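Ribulose bisphosphate carboxylase (Pyrococcus horikoshii, PDB 2D69) probably catalyses the magnesium-dependent carboxylation of ribulose 1,5-bisphosphate to two molecules of 3-phosphoglycerate, as part of an archaeal route for AMP degradation. Local coordinates at residues Gln141-Phe146 with Gly246-Ile251; Val28-Glu33 with Gly44-Glu49. All coordinates share one frame; numbering follows the deposited sequence.

The two contacts sit in different domains, on opposite sides of the centre of the chain, with their own centres about 38 Å apart and their nearest atoms about 24 Å apart. Contact 2 comes first along the chain and closes before contact 1 opens: in the N-terminal domain it packs helix 39-49 onto strand 26-34 of a mixed sheet, in a buried core. Contact 1, only partly buried, belongs to the catalytic alpha/beta barrel, where helix 139-147 meets the start of strand 248-252. They share no helix, strand or sheet, so the two domains are packed independently; in Rubisco the active site forms between the barrel of one subunit and the N-terminal domain of another.

Contact 1. Residues Gln141-Phe146 with Gly246-Ile251; sequences QGIREF and GQYVMI
Phe-146 and Tyr-248 form an offset edge-to-face pair, with planes at 80° and centroids 5.5 Å apart. The Phe-146 edge carrying CE2 and CZ points at the tyrosine face, Phe-146 CE2 lying 3.8 Å from Tyr-248 CE1. The first torsion of Phe-146 (chi1 77°) sets CG between backbone N and carbonyl carbon and aims the ring at the strand.

A CH-pi contact adds to this: Gln-247 CB stands over one Phe-146 face, 4.2 Å from the ring centroid. Glutamine suits this half-covered place, since its methylenes pack on the ring while one water donates to both Gln-247 OE1 and Phe-146 O, each at 2.8 Å.

Apolar packing at the phenol end is tight: Ile-143 CG2, anti to the backbone N, comes within 3.1 Å of Tyr-248 OH, which Ile-143 CD1 also reaches. Tyrosine gives Phe-146 a ring and, through Tyr-248 OH, hydrogen-bonds Gln-309 NE2.

Ile-143 also touches Asp-308 and Phe-344, consistent with helix 139-147 lying across the N-terminal end of the barrel, away from the active site. With no direct polar bond between the segments, the helix rests on the strand through van der Waals, CH-pi and edge-to-face contacts and one bridging water.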
loop_
_atom_site.group_PDB
_atom_site.type_symbol
_atom_site.label_atom_id
_atom_site.label_comp_id
_atom_site.label_asym_id
_atom_site.label_seq_id
_atom_site.Cartn_x
_atom_site.Cartn_y
_atom_site.Cartn_z
ATOM N N GLN A 141 -38.178 -2.295 3.505
ATOM C CA GLN A 141 -38.281 -0.902 3.931
ATOM C C GLN A 141 -37.111 -0.080 3.438
ATOM O O GLN A 141 -37.301 1.001 3.031
ATOM C CB GLN A 141 -38.510 -0.745 5.463
ATOM C CG GLN A 141 -39.943 -1.290 5.919
ATOM C CD GLN A 141 -41.138 -0.857 5.001
ATOM O OE1 GLN A 141 -41.339 0.344 4.727
ATOM N NE2 GLN A 141 -41.912 -1.833 4.543
ATOM N N GLY A 142 -35.927 -0.657 3.357
ATOM C CA GLY A 142 -34.784 0.077 2.829
ATOM C C GLY A 142 -34.932 0.450 1.364
ATOM O O GLY A 142 -34.637 1.583 0.970
ATOM N N ILE A 143 -35.394 -0.508 0.558
ATOM C CA ILE A 143 -35.614 -0.284 -0.856
ATOM C C ILE A 143 -36.725 0.686 -1.016
ATOM O O ILE A 143 -36.619 1.631 -1.800
ATOM C CB ILE A 143 -35.899 -1.612 -1.583
ATOM C CG1 ILE A 143 -34.588 -2.411 -1.753
ATOM C CG2 ILE A 143 -36.573 -1.391 -2.968
ATOM C CD1 ILE A 143 -34.813 -3.874 -1.950
ATOM N N ARG A 144 -37.807 0.513 -0.269
ATOM C CA ARG A 144 -38.912 1.474 -0.425
ATOM C C ARG A 144 -38.450 2.871 -0.146
ATOM O O ARG A 144 -38.895 3.826 -0.808
ATOM C CB ARG A 144 -40.092 1.129 0.477
ATOM C CG ARG A 144 -40.953 -0.037 -0.006
ATOM C CD ARG A 144 -42.320 -0.111 0.690
ATOM N NE ARG A 144 -43.141 -1.151 0.120
ATOM C CZ ARG A 144 -43.747 -1.092 -1.046
ATOM N NH1 ARG A 144 -43.670 -0.020 -1.820
ATOM N NH2 ARG A 144 -44.436 -2.115 -1.465
ATOM N N GLU A 145 -37.576 3.010 0.852
ATOM C CA GLU A 145 -37.035 4.323 1.220
ATOM C C GLU A 145 -36.172 4.972 0.119
ATOM O O GLU A 145 -36.364 6.162 -0.225
ATOM C CB GLU A 145 -36.245 4.223 2.507
ATOM C CG GLU A 145 -35.574 5.507 2.955
ATOM C CD GLU A 145 -34.760 5.356 4.253
ATOM O OE1 GLU A 145 -33.915 4.417 4.373
ATOM O OE2 GLU A 145 -34.931 6.219 5.137
ATOM N N PHE A 146 -35.249 4.226 -0.466
ATOM C CA PHE A 146 -34.350 4.832 -1.471
ATOM C C PHE A 146 -35.005 4.950 -2.830
ATOM O O PHE A 146 -34.605 5.777 -3.642
ATOM C CB PHE A 146 -32.917 4.186 -1.463
ATOM C CG PHE A 146 -32.785 2.849 -2.111
ATOM C CD1 PHE A 146 -32.275 1.766 -1.373
ATOM C CD2 PHE A 146 -33.054 2.676 -3.453
ATOM C CE1 PHE A 146 -32.079 0.508 -1.967
ATOM C CE2 PHE A 146 -32.898 1.425 -4.061
ATOM C CZ PHE A 146 -32.400 0.326 -3.313
ATOM N N GLY A 246 -25.158 3.849 -8.542
ATOM C CA GLY A 246 -26.159 2.805 -8.441
ATOM C C GLY A 246 -26.365 2.313 -7.035
ATOM O O GLY A 246 -25.425 2.311 -6.217
ATOM N N GLN A 247 -27.580 1.853 -6.744
ATOM C CA GLN A 247 -27.883 1.252 -5.449
ATOM C C GLN A 247 -28.304 -0.189 -5.497
ATOM O O GLN A 247 -28.709 -0.724 -4.472
ATOM C CB GLN A 247 -28.926 2.075 -4.666
ATOM C CG GLN A 247 -28.500 3.528 -4.451
ATOM C CD GLN A 247 -29.466 4.409 -3.600
ATOM O OE1 GLN A 247 -30.343 5.080 -4.160
ATOM N NE2 GLN A 247 -29.238 4.472 -2.271
ATOM N N TYR A 248 -28.225 -0.828 -6.665
ATOM C CA TYR A 248 -28.572 -2.243 -6.839
ATOM C C TYR A 248 -27.576 -3.007 -7.727
ATOM O O TYR A 248 -27.064 -2.488 -8.691
ATOM C CB TYR A 248 -29.909 -2.330 -7.584
ATOM C CG TYR A 248 -31.265 -2.382 -6.882
ATOM C CD1 TYR A 248 -32.205 -1.321 -7.034
ATOM C CD2 TYR A 248 -31.682 -3.498 -6.234
ATOM C CE1 TYR A 248 -33.501 -1.442 -6.553
ATOM C CE2 TYR A 248 -32.963 -3.601 -5.702
ATOM C CZ TYR A 248 -33.871 -2.573 -5.876
ATOM O OH TYR A 248 -35.132 -2.727 -5.394
ATOM N N VAL A 249 -27.309 -4.257 -7.378
ATOM C CA VAL A 249 -26.709 -5.217 -8.294
ATOM C C VAL A 249 -27.561 -6.457 -8.295
ATOM O O VAL A 249 -28.192 -6.803 -7.281
ATOM C CB VAL A 249 -25.237 -5.539 -7.904
ATOM C CG1 VAL A 249 -24.432 -4.288 -7.935
ATOM C CG2 VAL A 249 -25.123 -6.133 -6.494
ATOM N N MET A 250 -27.520 -7.170 -9.425
ATOM C CA MET A 250 -28.198 -8.405 -9.615
ATOM C C MET A 250 -27.140 -9.504 -9.671
ATOM O O MET A 250 -26.096 -9.357 -10.320
ATOM C CB MET A 250 -28.976 -8.383 -10.929
ATOM C CG MET A 250 -29.294 -9.815 -11.502
ATOM S SD MET A 250 -30.385 -9.628 -12.942
ATOM C CE MET A 250 -29.915 -11.028 -13.779
ATOM N N ILE A 251 -27.397 -10.575 -8.967
ATOM C CA ILE A 251 -26.503 -11.716 -8.976
ATOM C C ILE A 251 -27.345 -12.954 -9.264
ATOM O O ILE A 251 -28.377 -13.141 -8.649
ATOM C CB ILE A 251 -25.781 -11.851 -7.627
ATOM C CG1 ILE A 251 -24.946 -10.595 -7.298
ATOM C CG2 ILE A 251 -24.850 -13.046 -7.629
ATOM C CD1 ILE A 251 -24.286 -10.622 -5.917
HETATM O O HOH W 1 -32.187 7.102 -3.874
#

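Contact 2. Residues Val28-Glu33 with Gly44-Glu49; sequences VEYYFE and GRIASE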
loop_
_atom_site.group_PDB
_atom_site.type_symbol
_atom_site.label_atom_id
_atom_site.label_comp_id
_atom_site.label_asym_id
_atom_site.label_seq_id
_atom_site.Cartn_x
_atom_site.Cartn_y
_atom_site.Cartn_z
ATOM N N VAL A 28 -33.281 -29.710 10.821
ATOM C CA VAL A 28 -33.488 -29.837 9.399
ATOM C C VAL A 28 -34.617 -30.845 9.158
ATOM O O VAL A 28 -34.687 -31.885 9.824
ATOM C CB VAL A 28 -32.191 -30.282 8.697
ATOM C CG1 VAL A 28 -32.434 -30.452 7.224
ATOM C CG2 VAL A 28 -31.075 -29.309 8.984
ATOM N N GLU A 29 -35.511 -30.504 8.241
ATOM C CA GLU A 29 -36.605 -31.366 7.865
ATOM C C GLU A 29 -36.318 -31.942 6.489
ATOM O O GLU A 29 -36.032 -31.191 5.548
ATOM C CB GLU A 29 -37.929 -30.607 7.882
ATOM C CG GLU A 29 -38.137 -29.718 9.101
ATOM C CD GLU A 29 -39.527 -29.111 9.177
ATOM O OE1 GLU A 29 -39.639 -27.883 9.345
ATOM O OE2 GLU A 29 -40.509 -29.872 9.074
ATOM N N TYR A 30 -36.397 -33.264 6.385
ATOM C CA TYR A 30 -36.204 -33.991 5.153
ATOM C C TYR A 30 -37.433 -34.834 4.784
ATOM O O TYR A 30 -38.082 -35.464 5.639
ATOM C CB TYR A 30 -35.006 -34.941 5.274
ATOM C CG TYR A 30 -33.632 -34.322 5.509
ATOM C CD1 TYR A 30 -32.845 -33.879 4.429
ATOM C CD2 TYR A 30 -33.098 -34.206 6.800
ATOM C CE1 TYR A 30 -31.586 -33.300 4.625
ATOM C CE2 TYR A 30 -31.822 -33.635 7.019
ATOM C CZ TYR A 30 -31.068 -33.204 5.926
ATOM O OH TYR A 30 -29.801 -32.676 6.109
ATOM N N TYR A 31 -37.733 -34.890 3.494
ATOM C CA TYR A 31 -38.581 -35.956 2.942
ATOM C C TYR A 31 -37.681 -37.057 2.372
ATOM O O TYR A 31 -36.691 -36.770 1.715
ATOM C CB TYR A 31 -39.450 -35.402 1.797
ATOM C CG TYR A 31 -40.158 -36.490 0.994
ATOM C CD1 TYR A 31 -39.621 -36.968 -0.186
ATOM C CD2 TYR A 31 -41.315 -37.060 1.460
ATOM C CE1 TYR A 31 -40.263 -38.016 -0.920
ATOM C CE2 TYR A 31 -41.982 -38.084 0.744
ATOM C CZ TYR A 31 -41.442 -38.561 -0.447
ATOM O OH TYR A 31 -42.065 -39.578 -1.157
ATOM N N PHE A 32 -38.037 -38.326 2.525
ATOM C CA PHE A 32 -37.226 -39.348 1.877
ATOM C C PHE A 32 -38.025 -40.599 1.581
ATOM O O PHE A 32 -39.119 -40.749 2.072
ATOM C CB PHE A 32 -35.964 -39.690 2.732
ATOM C CG PHE A 32 -36.279 -40.446 3.995
ATOM C CD1 PHE A 32 -36.551 -39.758 5.158
ATOM C CD2 PHE A 32 -36.316 -41.836 4.013
ATOM C CE1 PHE A 32 -36.870 -40.458 6.330
ATOM C CE2 PHE A 32 -36.637 -42.522 5.175
ATOM C CZ PHE A 32 -36.908 -41.820 6.335
ATOM N N GLU A 33 -37.465 -41.467 0.742
ATOM C CA GLU A 33 -38.011 -42.789 0.461
ATOM C C GLU A 33 -36.838 -43.783 0.627
ATOM O O GLU A 33 -35.804 -43.592 -0.016
ATOM C CB GLU A 33 -38.572 -42.839 -0.979
ATOM C CG GLU A 33 -39.588 -41.717 -1.275
ATOM C CD GLU A 33 -39.982 -41.592 -2.743
ATOM O OE1 GLU A 33 -39.432 -42.360 -3.583
ATOM O OE2 GLU A 33 -40.827 -40.697 -3.058
ATOM N N GLY A 44 -31.549 -42.567 10.027
ATOM C CA GLY A 44 -30.266 -42.661 10.689
ATOM C C GLY A 44 -29.114 -42.332 9.752
ATOM O O GLY A 44 -28.253 -41.547 10.109
ATOM N N ARG A 45 -29.132 -42.895 8.547
ATOM C CA ARG A 45 -28.137 -42.614 7.540
ATOM C C ARG A 45 -28.060 -41.113 7.221
ATOM O O ARG A 45 -26.963 -40.542 7.055
ATOM C CB ARG A 45 -28.464 -43.389 6.271
ATOM C CG ARG A 45 -28.096 -44.873 6.413
ATOM C CD ARG A 45 -28.538 -45.708 5.235
ATOM N NE ARG A 45 -28.291 -47.159 5.440
ATOM C CZ ARG A 45 -27.203 -47.815 5.018
ATOM N NH1 ARG A 45 -26.215 -47.187 4.383
ATOM N NH2 ARG A 45 -27.078 -49.129 5.261
ATOM N N ILE A 46 -29.213 -40.465 7.148
ATOM C CA ILE A 46 -29.200 -39.009 6.917
ATOM C C ILE A 46 -28.492 -38.279 8.080
ATOM O O ILE A 46 -27.646 -37.388 7.853
ATOM C CB ILE A 46 -30.610 -38.458 6.701
ATOM C CG1 ILE A 46 -31.242 -39.157 5.496
ATOM C CG2 ILE A 46 -30.522 -36.932 6.399
ATOM C CD1 ILE A 46 -32.783 -39.062 5.444
ATOM N N ALA A 47 -28.840 -38.658 9.311
ATOM C CA ALA A 47 -28.353 -37.948 10.523
ATOM C C ALA A 47 -26.838 -38.153 10.667
ATOM O O ALA A 47 -26.036 -37.249 11.004
ATOM C CB ALA A 47 -29.116 -38.468 11.748
ATOM N N SER A 48 -26.462 -39.380 10.374
ATOM C CA SER A 48 -25.084 -39.826 10.406
ATOM C C SER A 48 -24.158 -39.084 9.416
ATOM O O SER A 48 -23.116 -38.525 9.784
ATOM C CB SER A 48 -25.085 -41.309 10.039
ATOM O OG SER A 48 -23.786 -41.724 10.101
ATOM N N GLU A 49 -24.548 -39.085 8.151
ATOM C CA GLU A 49 -23.724 -38.564 7.104
ATOM C C GLU A 49 -23.696 -37.018 7.198
ATOM O O GLU A 49 -22.727 -36.387 6.785
ATOM C CB GLU A 49 -24.220 -39.083 5.765
ATOM C CG GLU A 49 -23.367 -38.695 4.564
ATOM C CD GLU A 49 -22.015 -39.402 4.523
ATOM O OE1 GLU A 49 -21.870 -40.478 5.192
ATOM O OE2 GLU A 49 -21.110 -38.860 3.824
#
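Segment 28-33, part of strand 26-34, and helical segment 44-49 approach most closely at Tyr-30 and Ile-46, whose CA atoms are 8.8 Å apart, a separation bridged by side chains. Tyr-30 and Phe-32 both direct their CB toward the helix, whereas Tyr-31 between them points away and donates its hydroxyl to Glu-33, with Tyr-31 OH 2.5 Å from Glu-33 OE2.

Ile-46 answers both rings with its two branches. Its CG2, anti to the backbone N, sits over one face of Tyr-30 as a CH-pi contact, with Ile-46 CG2 3.7 Å from the ring centroid and 16° off the normal. Val-28 CG1 lies on the opposite face, both groups offset toward the rim. The other branch reaches Phe-32 obliquely, Ile-46 CD1 lying 3.8 Å from Phe-32 CD1. A beta-branched isoleucine fits here because its arms diverge to separate rings.

Tyrosine offers a flat face to the isoleucine and, at the far end of the ring, a hydroxyl bonded to Val-105 O. Replacing Tyr-30 by alanine removes both, and is likely to open a gap between Ile-46 and Val-28 and leave the Val-105 carbonyl without this donor.

Ile-46 also touches Ile-86 on strand 81-88 and Leu-115 and Leu-118 on strand 115-124, so helix 39-49 packs across three strands; at its end Glu-49 packs on Glu-189 of a neighbouring subunit, a predicted magnesium ligand.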